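Local coordinates for protein putative isochorismatase (PDB 3UAO) that probably hydrolyses maleamate to maleate and ammonia, a step in the bacterial breakdown of nicotinate (vitamin B3), at residues V88-A100 with M112-I124. Sequence-based numbering, arbitrary orientation.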
ATOM      1  N   VAL A  88      -4.979  18.808  -9.253  1.00 19.38           N
ATOM      2  CA  VAL A  88      -3.585  18.861  -9.715  1.00 19.47           C
ATOM      3  C   VAL A  88      -2.601  18.479  -8.595  1.00 19.10           C
ATOM      4  O   VAL A  88      -2.724  18.971  -7.473  1.00 18.29           O
ATOM      5  CB  VAL A  88      -3.222  20.232 -10.304  1.00 19.77           C
ATOM      6  CG1 VAL A  88      -1.760  20.237 -10.837  1.00 21.27           C
ATOM      7  CG2 VAL A  88      -4.169  20.572 -11.414  1.00 20.95           C
ATOM      8  N   ALA A  89      -1.664  17.574  -8.930  1.00 18.17           N
ATOM      9  CA  ALA A  89      -0.696  17.020  -7.983  1.00 17.77           C
ATOM     10  C   ALA A  89       0.694  17.088  -8.584  1.00 17.55           C
ATOM     11  O   ALA A  89       0.883  16.816  -9.749  1.00 18.08           O
ATOM     12  CB  ALA A  89      -1.040  15.584  -7.630  1.00 17.35           C
ATOM     13  N   HIS A  90       1.651  17.500  -7.776  1.00 17.48           N
ATOM     14  CA  HIS A  90       3.041  17.579  -8.169  1.00 17.00           C
ATOM     15  C   HIS A  90       3.832  16.640  -7.252  1.00 15.89           C
ATOM     16  O   HIS A  90       3.508  16.486  -6.081  1.00 14.87           O
ATOM     17  CB  HIS A  90       3.555  19.013  -7.974  1.00 18.20           C
ATOM     18  CG  HIS A  90       2.678  20.069  -8.576  1.00 19.50           C
ATOM     19  ND1 HIS A  90       3.013  20.744  -9.729  1.00 23.60           N
ATOM     20  CD2 HIS A  90       1.476  20.559  -8.188  1.00 21.84           C
ATOM     21  CE1 HIS A  90       2.057  21.618 -10.017  1.00 25.84           C
ATOM     22  NE2 HIS A  90       1.113  21.525  -9.096  1.00 24.66           N
ATOM     23  N   SER A  91       4.866  16.019  -7.791  1.00 14.67           N
ATOM     24  CA  SER A  91       5.686  15.116  -7.030  1.00 14.07           C
ATOM     25  C   SER A  91       7.095  15.711  -6.973  1.00 14.43           C
ATOM     26  O   SER A  91       7.531  16.456  -7.855  1.00 14.44           O
ATOM     27  CB  SER A  91       5.682  13.711  -7.683  1.00 14.21           C
ATOM     28  OG  SER A  91       6.813  13.496  -8.506  1.00 12.60           O
ATOM     29  N   ARG A  92       7.801  15.365  -5.915  1.00 14.10           N
ATOM     30  CA  ARG A  92       9.190  15.783  -5.712  1.00 13.52           C
ATOM     31  C   ARG A  92       9.857  14.626  -5.018  1.00 12.82           C
ATOM     32  O   ARG A  92       9.216  14.010  -4.174  1.00 11.49           O
ATOM     33  CB  ARG A  92       9.274  16.988  -4.759  1.00 13.75           C
ATOM     34  CG  ARG A  92       8.636  18.275  -5.254  1.00 13.68           C
ATOM     35  CD  ARG A  92       8.637  19.335  -4.180  1.00 14.69           C
ATOM     36  NE  ARG A  92       9.999  19.527  -3.681  1.00 16.61           N
ATOM     37  CZ  ARG A  92      10.337  19.944  -2.462  1.00 14.39           C
ATOM     38  NH1 ARG A  92       9.427  20.258  -1.555  1.00 14.84           N
ATOM     39  NH2 ARG A  92      11.609  20.027  -2.159  1.00 14.70           N
ATOM     40  N   ILE A  93      11.102  14.293  -5.386  1.00 12.98           N
ATOM     41  CA  ILE A  93      11.899  13.354  -4.605  1.00 12.32           C
ATOM     42  C   ILE A  93      12.494  14.149  -3.473  1.00 13.10           C
ATOM     43  O   ILE A  93      13.058  15.244  -3.687  1.00 14.33           O
ATOM     44  CB  ILE A  93      12.959  12.634  -5.443  1.00 13.24           C
ATOM     45  CG1 ILE A  93      12.275  11.704  -6.451  1.00 13.59           C
ATOM     46  CG2 ILE A  93      13.877  11.731  -4.582  1.00 13.29           C
ATOM     47  CD1 ILE A  93      13.227  11.030  -7.471  1.00 12.46           C
ATOM     48  N   VAL A  94      12.268  13.665  -2.247  1.00 12.97           N
ATOM     49  CA  VAL A  94      12.834  14.265  -1.032  1.00 12.81           C
ATOM     50  C   VAL A  94      13.297  13.203  -0.037  1.00 13.12           C
ATOM     51  O   VAL A  94      12.504  12.378   0.432  1.00 12.83           O
ATOM     52  CB  VAL A  94      11.822  15.148  -0.319  1.00 13.15           C
ATOM     53  CG1 VAL A  94      12.372  15.574   1.083  1.00 13.64           C
ATOM     54  CG2 VAL A  94      11.437  16.361  -1.160  1.00 12.65           C
ATOM     55  N   TYR A  95      14.576  13.231   0.305  1.00 14.44           N
ATOM     56  CA  TYR A  95      15.100  12.461   1.445  1.00 14.65           C
ATOM     57  C   TYR A  95      15.329  13.374   2.644  1.00 15.70           C
ATOM     58  O   TYR A  95      15.401  14.598   2.488  1.00 14.72           O
ATOM     59  CB  TYR A  95      16.420  11.809   1.080  1.00 14.84           C
ATOM     60  CG  TYR A  95      16.306  10.656   0.088  1.00 15.34           C
ATOM     61  CD1 TYR A  95      16.312   9.331   0.524  1.00 15.35           C
ATOM     62  CD2 TYR A  95      16.244  10.888  -1.259  1.00 14.93           C
ATOM     63  CE1 TYR A  95      16.222   8.278  -0.364  1.00 15.10           C
ATOM     64  CE2 TYR A  95      16.140   9.821  -2.174  1.00 14.74           C
ATOM     65  CZ  TYR A  95      16.132   8.528  -1.710  1.00 13.59           C
ATOM     66  OH  TYR A  95      16.038   7.472  -2.575  1.00 13.21           O
ATOM     67  N   ALA A  96      15.480  12.749   3.822  1.00 16.43           N
ATOM     68  CA  ALA A  96      15.845  13.438   5.054  1.00 17.86           C
ATOM     69  C   ALA A  96      17.283  13.968   4.989  1.00 18.98           C
ATOM     70  O   ALA A  96      18.164  13.302   4.476  1.00 17.97           O
ATOM     71  CB  ALA A  96      15.669  12.512   6.296  1.00 17.46           C
ATOM     72  N   ASP A  97      17.463  15.167   5.552  1.00 20.75           N
ATOM     73  CA  ASP A  97      18.749  15.892   5.626  1.00 22.82           C
ATOM     74  C   ASP A  97      19.915  15.015   6.100  1.00 23.34           C
ATOM     75  O   ASP A  97      21.013  15.095   5.536  1.00 23.81           O
ATOM     76  CB  ASP A  97      18.628  17.132   6.536  1.00 23.33           C
ATOM     77  CG  ASP A  97      17.877  18.294   5.872  1.00 25.45           C
ATOM     78  OD1 ASP A  97      17.442  18.172   4.698  1.00 24.62           O
ATOM     79  OD2 ASP A  97      17.729  19.357   6.535  1.00 29.41           O
ATOM     80  N   ASP A  98      19.662  14.162   7.086  1.00 23.41           N
ATOM     81  CA  ASP A  98      20.691  13.243   7.595  1.00 25.20           C
ATOM     82  C   ASP A  98      20.742  11.853   6.894  1.00 24.85           C
ATOM     83  O   ASP A  98      21.324  10.908   7.436  1.00 25.02           O
ATOM     84  CB  ASP A  98      20.557  13.087   9.141  1.00 26.27           C
ATOM     85  CG  ASP A  98      19.257  12.391   9.577  1.00 25.81           C
ATOM     86  OD1 ASP A  98      18.402  12.099   8.709  1.00 26.83           O
ATOM     87  OD2 ASP A  98      19.095  12.152  10.801  1.00 27.74           O
ATOM     88  N   ASP A  99      20.124  11.726   5.714  1.00 24.26           N
ATOM     89  CA  ASP A  99      20.041  10.432   5.021  1.00 23.78           C
ATOM     90  C   ASP A  99      19.310   9.329   5.824  1.00 22.29           C
ATOM     91  O   ASP A  99      19.555   8.148   5.593  1.00 20.98           O
ATOM     92  CB  ASP A  99      21.457   9.917   4.675  1.00 24.76           C
ATOM     93  CG  ASP A  99      22.374  10.998   4.090  1.00 26.73           C
ATOM     94  OD1 ASP A  99      21.847  12.001   3.572  1.00 27.77           O
ATOM     95  OD2 ASP A  99      23.619  10.811   4.123  1.00 28.42           O
ATOM     96  N   ALA A 100      18.452   9.711   6.781  1.00 21.62           N
ATOM     97  CA  ALA A 100      17.738   8.744   7.655  1.00 20.46           C
ATOM     98  C   ALA A 100      16.937   7.733   6.856  1.00 19.12           C
ATOM     99  O   ALA A 100      16.906   6.552   7.158  1.00 18.32           O
ATOM    100  CB  ALA A 100      16.800   9.465   8.586  1.00 20.43           C
ATOM    101  N   MET A 112      20.404  10.907  -5.863  1.00 23.72           N
ATOM    102  CA  MET A 112      19.042  11.151  -5.395  1.00 23.44           C
ATOM    103  C   MET A 112      19.040  11.447  -3.931  1.00 24.10           C
ATOM    104  O   MET A 112      18.120  12.025  -3.426  1.00 24.91           O
ATOM    105  CB  MET A 112      18.187   9.919  -5.569  1.00 22.98           C
ATOM    106  CG  MET A 112      18.091   9.394  -6.980  1.00 24.77           C
ATOM    107  SD  MET A 112      16.965  10.343  -8.000  1.00 27.55           S
ATOM    108  CE  MET A 112      18.133  11.423  -8.829  1.00 25.90           C
ATOM    109  N   LEU A 113      20.077  11.008  -3.241  1.00 24.98           N
ATOM    110  CA  LEU A 113      20.189  11.177  -1.823  1.00 25.18           C
ATOM    111  C   LEU A 113      20.501  12.608  -1.477  1.00 25.90           C
ATOM    112  O   LEU A 113      20.440  12.961  -0.320  1.00 27.20           O
ATOM    113  CB  LEU A 113      21.320  10.281  -1.299  1.00 25.76           C
ATOM    114  CG  LEU A 113      21.397  10.061   0.194  1.00 24.66           C
ATOM    115  CD1 LEU A 113      20.136   9.313   0.622  1.00 24.28           C
ATOM    116  CD2 LEU A 113      22.681   9.303   0.530  1.00 24.99           C
ATOM    117  N   THR A 114      20.875  13.415  -2.468  1.00 25.99           N
ATOM    118  CA  THR A 114      21.202  14.819  -2.256  1.00 25.69           C
ATOM    119  C   THR A 114      19.980  15.682  -2.458  1.00 24.80           C
ATOM    120  O   THR A 114      20.037  16.865  -2.209  1.00 24.77           O
ATOM    121  CB  THR A 114      22.269  15.288  -3.242  1.00 26.89           C
ATOM    122  OG1 THR A 114      21.686  15.433  -4.540  1.00 25.79           O
ATOM    123  CG2 THR A 114      23.449  14.287  -3.301  1.00 26.34           C
ATOM    124  N   LEU A 115      18.879  15.078  -2.917  1.00 23.78           N
ATOM    125  CA  LEU A 115      17.584  15.757  -3.060  1.00 23.25           C
ATOM    126  C   LEU A 115      16.879  15.997  -1.716  1.00 23.75           C
ATOM    127  O   LEU A 115      15.985  15.265  -1.331  1.00 23.89           O
ATOM    128  CB  LEU A 115      16.676  14.986  -4.018  1.00 21.62           C
ATOM    129  CG  LEU A 115      17.216  14.994  -5.457  1.00 23.39           C
ATOM    130  CD1 LEU A 115      16.312  14.234  -6.457  1.00 20.15           C
ATOM    131  CD2 LEU A 115      17.500  16.461  -5.955  1.00 19.08           C
ATOM    132  N   LYS A 116      17.279  17.059  -1.025  1.00 24.87           N
ATOM    133  CA  LYS A 116      16.815  17.337   0.312  1.00 25.04           C
ATOM    134  C   LYS A 116      15.728  18.410   0.234  1.00 25.64           C
ATOM    135  O   LYS A 116      15.509  19.018  -0.809  1.00 26.26           O
ATOM    136  CB  LYS A 116      17.978  17.763   1.185  1.00 25.77           C
ATOM    137  CG  LYS A 116      19.216  16.869   1.062  1.00 25.13           C
ATOM    138  CD  LYS A 116      18.939  15.435   1.437  1.00 23.78           C
ATOM    139  CE  LYS A 116      20.192  14.728   1.992  1.00 23.54           C
ATOM    140  NZ  LYS A 116      19.887  13.309   2.322  1.00 21.39           N
ATOM    141  N   GLU A 117      15.009  18.603   1.318  1.00 25.76           N
ATOM    142  CA  GLU A 117      13.810  19.412   1.272  1.00 26.54           C
ATOM    143  C   GLU A 117      14.111  20.848   0.784  1.00 28.60           C
ATOM    144  O   GLU A 117      13.359  21.409  -0.029  1.00 29.15           O
ATOM    145  CB  GLU A 117      13.117  19.374   2.635  1.00 25.40           C
ATOM    146  CG  GLU A 117      11.862  20.232   2.777  1.00 25.44           C
ATOM    147  CD  GLU A 117      10.799  19.944   1.750  1.00 23.68           C
ATOM    148  OE1 GLU A 117      10.466  18.758   1.542  1.00 22.77           O
ATOM    149  OE2 GLU A 117      10.291  20.919   1.154  1.00 24.32           O
ATOM    150  N   HIS A 118      15.237  21.405   1.227  1.00 30.52           N
ATOM    151  CA  HIS A 118      15.605  22.794   0.940  1.00 31.64           C
ATOM    152  C   HIS A 118      16.745  22.920  -0.071  1.00 32.61           C
ATOM    153  O   HIS A 118      17.181  24.017  -0.389  1.00 33.62           O
ATOM    154  CB  HIS A 118      15.932  23.485   2.266  1.00 32.20           C
ATOM    155  CG  HIS A 118      14.830  23.372   3.275  1.00 30.95           C
ATOM    156  ND1 HIS A 118      13.680  24.130   3.207  1.00 30.19           N
ATOM    157  CD2 HIS A 118      14.685  22.569   4.356  1.00 31.91           C
ATOM    158  CE1 HIS A 118      12.881  23.807   4.209  1.00 30.83           C
ATOM    159  NE2 HIS A 118      13.468  22.863   4.924  1.00 30.73           N
ATOM    160  N   ALA A 119      17.219  21.796  -0.590  1.00 32.70           N
ATOM    161  CA  ALA A 119      18.181  21.815  -1.696  1.00 33.68           C
ATOM    162  C   ALA A 119      17.465  22.314  -2.952  1.00 33.80           C
ATOM    163  O   ALA A 119      16.428  21.765  -3.323  1.00 32.96           O
ATOM    164  CB  ALA A 119      18.819  20.421  -1.943  1.00 32.69           C
ATOM    165  N   PRO A 120      17.998  23.381  -3.591  1.00 35.13           N
ATOM    166  CA  PRO A 120      17.258  23.911  -4.735  1.00 34.89           C
ATOM    167  C   PRO A 120      17.064  22.843  -5.826  1.00 33.04           C
ATOM    168  O   PRO A 120      16.050  22.855  -6.511  1.00 31.92           O
ATOM    169  CB  PRO A 120      18.125  25.093  -5.224  1.00 36.64           C
ATOM    170  CG  PRO A 120      19.518  24.843  -4.641  1.00 38.07           C
ATOM    171  CD  PRO A 120      19.244  24.134  -3.329  1.00 36.44           C
ATOM    172  N   ALA A 121      18.018  21.917  -5.954  1.00 31.96           N
ATOM    173  CA  ALA A 121      17.894  20.786  -6.879  1.00 30.13           C
ATOM    174  C   ALA A 121      16.529  20.085  -6.747  1.00 28.87           C
ATOM    175  O   ALA A 121      15.920  19.669  -7.735  1.00 28.37           O
ATOM    176  CB  ALA A 121      19.029  19.807  -6.654  1.00 29.45           C
ATOM    177  N   SER A 122      16.031  19.982  -5.526  1.00 28.11           N
ATOM    178  CA  SER A 122      14.834  19.188  -5.275  1.00 27.06           C
ATOM    179  C   SER A 122      13.550  19.977  -5.499  1.00 26.93           C
ATOM    180  O   SER A 122      12.487  19.397  -5.526  1.00 25.55           O
ATOM    181  CB  SER A 122      14.854  18.670  -3.848  1.00 26.76           C
ATOM    182  OG  SER A 122      14.499  19.691  -2.924  1.00 25.20           O
ATOM    183  N   ALA A 123      13.657  21.292  -5.656  1.00 27.68           N
ATOM    184  CA  ALA A 123      12.487  22.147  -5.785  1.00 28.07           C
ATOM    185  C   ALA A 123      11.834  22.036  -7.156  1.00 28.23           C
ATOM    186  O   ALA A 123      12.517  21.877  -8.175  1.00 28.00           O
ATOM    187  CB  ALA A 123      12.865  23.607  -5.526  1.00 28.56           C
ATOM    188  N   ILE A 124      10.513  22.200  -7.174  1.00 28.64           N
ATOM    189  CA  ILE A 124       9.766  22.332  -8.436  1.00 28.76           C
ATOM    190  C   ILE A 124      10.221  23.555  -9.255  1.00 29.49           C
ATOM    191  O   ILE A 124      10.502  24.607  -8.708  1.00 29.91           O
ATOM    192  CB  ILE A 124       8.260  22.394  -8.186  1.00 28.14           C
ATOM    193  CG1 ILE A 124       7.781  21.021  -7.687  1.00 27.40           C
ATOM    194  CG2 ILE A 124       7.548  22.828  -9.472  1.00 27.79           C
ATOM    195  CD1 ILE A 124       6.269  20.927  -7.395  1.00 26.46           C
TER
HETATM  196  O   HOH W   1      12.917  16.522  -5.833  1.00 26.37           O
HETATM  197  O   HOH W   2      15.391  16.847   3.518  1.00 18.67           O
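Arg92 reaches from the C-terminal end of strand 87-93, in the parallel Rossmann-like sheet of this isochorismatase-family fold, into the loop 112-124 that leads back to strand 135-139. From the backbone outward, CB lies near Ser122 O, and CG and CD pass across Ile124 at about a right angle, with Arg92 CG 3.8 Å from Ile124 CG1. The chain then bends at CG-CD (chi3 54°), turning the guanidinium edge toward the loop backbone. Arg92 NE donates to Ser122 O at 3.1 Å, coming from above the carbonyl plane, while NH2 is shared between Ser122 OG and Glu117 O. Arg92 NH1 makes a nearly straight hydrogen bond, part of a salt bridge, to Glu117 OE2 (2.9 Å), on its syn side but tilted out of the carboxylate plane; the two planes stand 80° apart. Four bonds close to the guanidinium plane thus fix its rotation, and Val94 CG2 rests over one face, toward its rim. Arg138 on strand 135-139 pairs with Glu117 OE1, so this carboxylate is shared by two arginines.

Beyond the strand, Tyr95 N donates to the carbonyl O of Leu115, the centre of an inverse gamma turn, and Leu113 CD1 sits over a face of the Tyr95 ring. Lys116 brings NZ to the type I turn Ala96-Asp99, forming a salt bridge with Asp99 OD1, while Leu113 O accepts a further bond. Lys116 NZ (2.8 Å) and Asp99 N reach Ala96 O from opposite faces of its carbonyl plane.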